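Local atomic coordinates of molybdenum ABC transporter, periplasmic molybdenum-binding protein (Vibrio cholerae, PDB entry 4RXL), a protein that binds tungstate and probably molybdate in the periplasm, probably handing the oxyanion to an ABC transporter for uptake. Residues A53-S58 / A209-Y214. Sequence-based numbering, arbitrary orientation.
Sequences ADLFIS and AEWVAY
Leu55 of strand 55-57 meets Trp211 and Val212 of helix 206-215 through its two terminal methyls, a compact example of one forked side chain serving two neighbouring residues of a helix.

The contact is entirely apolar. Leu55 CD2 packs against Val212 CG2 at 3.6 Å, methyl to methyl. Leu55 CD1 lies 4.0 Å from Trp211 CB. The second branch thus touches the root of the tryptophan side chain, and the indole itself is approached only obliquely. Leu55 runs at about a right angle to the side chain of Trp211. Its CA-CB bond is directed at the helix, and with CG placed opposite the carbonyl carbon (chi1 -63°) and an extended chi2 the fork reaches the helix. On Val212, CG1 takes the position anti to the backbone N (chi1 167°), leaving CG2 beside that nitrogen to receive the leucine methyl. The backbones stay well apart, with Leu55 CA and Val212 CA separated by 8.5 Å, and no hydrogen bond joins the segments.

Polar interactions flank this buried patch at Asp54, whose OD1 forms a salt bridge with Lys205 NZ and a hydrogen bond with Asn203 ND2, tying the strand's entry to the chain just before the helix. Aromatic contacts add to the helix side: the rings of Trp211 and Tyr214 both meet Tyr25 of helix 15-28, with planes at about 45°.

Strand 55-57 pairs in parallel with strand 6-11 and antiparallel with strand 195-201. Phe56 faces helix 40-49, whereas Leu55 faces helix 206-215: this is the alpha/beta layering of a periplasmic binding protein lobe, here away from the tungstate pocket.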
# COMPACT_ATOMS: atom_id res chain seq x y z
N ALA A 53 -17.17 -9.80 2.93
CA ALA A 53 -16.36 -9.00 2.07
C ALA A 53 -16.78 -9.40 0.68
O ALA A 53 -16.90 -10.58 0.38
CB ALA A 53 -14.89 -9.30 2.28
N ASP A 54 -17.10 -8.41 -0.13
CA ASP A 54 -17.49 -8.65 -1.52
C ASP A 54 -16.31 -8.47 -2.45
O ASP A 54 -16.20 -9.17 -3.45
CB ASP A 54 -18.64 -7.73 -1.89
CG ASP A 54 -19.90 -8.01 -1.06
OD1 ASP A 54 -20.55 -9.06 -1.30
OD2 ASP A 54 -20.25 -7.21 -0.16
N LEU A 55 -15.44 -7.54 -2.12
CA LEU A 55 -14.27 -7.19 -2.93
C LEU A 55 -13.09 -6.99 -2.03
O LEU A 55 -13.24 -6.47 -0.91
CB LEU A 55 -14.49 -5.86 -3.67
CG LEU A 55 -15.60 -5.71 -4.71
CD1 LEU A 55 -15.58 -4.29 -5.24
CD2 LEU A 55 -15.41 -6.71 -5.83
N PHE A 56 -11.92 -7.33 -2.56
CA PHE A 56 -10.64 -7.15 -1.87
C PHE A 56 -9.59 -6.54 -2.77
O PHE A 56 -9.34 -7.03 -3.84
CB PHE A 56 -10.15 -8.51 -1.36
CG PHE A 56 -8.78 -8.48 -0.67
CD1 PHE A 56 -8.43 -7.54 0.29
CD2 PHE A 56 -7.85 -9.45 -0.98
CE1 PHE A 56 -7.19 -7.60 0.92
CE2 PHE A 56 -6.61 -9.48 -0.38
CZ PHE A 56 -6.29 -8.57 0.59
N ILE A 57 -8.98 -5.45 -2.35
CA ILE A 57 -7.87 -4.85 -3.08
C ILE A 57 -6.63 -4.99 -2.21
O ILE A 57 -6.56 -4.44 -1.12
CB ILE A 57 -8.11 -3.35 -3.39
CG1 ILE A 57 -9.35 -3.21 -4.29
CG2 ILE A 57 -6.88 -2.68 -4.00
CD1 ILE A 57 -9.80 -1.76 -4.47
N SER A 58 -5.66 -5.73 -2.70
CA SER A 58 -4.38 -5.92 -1.99
C SER A 58 -3.29 -5.04 -2.54
O SER A 58 -3.32 -4.66 -3.71
CB SER A 58 -3.99 -7.38 -2.17
OG SER A 58 -2.79 -7.68 -1.49
N ALA A 209 -19.98 -7.35 -9.61
CA ALA A 209 -19.53 -7.31 -11.01
C ALA A 209 -19.56 -5.90 -11.64
O ALA A 209 -18.64 -5.52 -12.38
CB ALA A 209 -20.35 -8.29 -11.86
N GLU A 210 -20.63 -5.15 -11.36
CA GLU A 210 -20.75 -3.76 -11.85
C GLU A 210 -19.70 -2.84 -11.21
O GLU A 210 -19.15 -1.97 -11.87
CB GLU A 210 -22.15 -3.22 -11.61
CG GLU A 210 -23.21 -3.97 -12.43
CD GLU A 210 -24.63 -3.56 -12.10
OE1 GLU A 210 -25.54 -4.37 -12.40
OE2 GLU A 210 -24.83 -2.45 -11.56
N TRP A 211 -19.42 -3.03 -9.93
CA TRP A 211 -18.33 -2.28 -9.29
C TRP A 211 -16.99 -2.54 -9.97
O TRP A 211 -16.22 -1.62 -10.25
CB TRP A 211 -18.20 -2.62 -7.80
CG TRP A 211 -18.48 -1.46 -6.94
CD1 TRP A 211 -19.65 -1.16 -6.29
CD2 TRP A 211 -17.58 -0.40 -6.65
NE1 TRP A 211 -19.52 0.03 -5.60
CE2 TRP A 211 -18.26 0.51 -5.81
CE3 TRP A 211 -16.27 -0.13 -7.02
CZ2 TRP A 211 -17.65 1.67 -5.34
CZ3 TRP A 211 -15.67 1.02 -6.55
CH2 TRP A 211 -16.36 1.91 -5.73
N VAL A 212 -16.71 -3.82 -10.20
CA VAL A 212 -15.46 -4.25 -10.83
C VAL A 212 -15.33 -3.63 -12.23
O VAL A 212 -14.27 -3.11 -12.60
CB VAL A 212 -15.38 -5.80 -10.84
CG1 VAL A 212 -14.27 -6.30 -11.76
CG2 VAL A 212 -15.18 -6.31 -9.41
N ALA A 213 -16.43 -3.65 -13.00
CA ALA A 213 -16.46 -3.04 -14.34
C ALA A 213 -16.10 -1.55 -14.27
O ALA A 213 -15.31 -1.06 -15.08
CB ALA A 213 -17.81 -3.24 -15.00
N TYR A 214 -16.65 -0.85 -13.27
CA TYR A 214 -16.34 0.56 -13.08
C TYR A 214 -14.86 0.75 -12.69
O TYR A 214 -14.18 1.62 -13.26
CB TYR A 214 -17.27 1.22 -12.05
CG TYR A 214 -16.78 2.57 -11.58
CD1 TYR A 214 -16.92 3.71 -12.37
CD2 TYR A 214 -16.09 2.69 -10.38
CE1 TYR A 214 -16.44 4.94 -11.94
CE2 TYR A 214 -15.61 3.91 -9.95
CZ TYR A 214 -15.78 5.02 -10.73
OH TYR A 214 -15.27 6.21 -10.28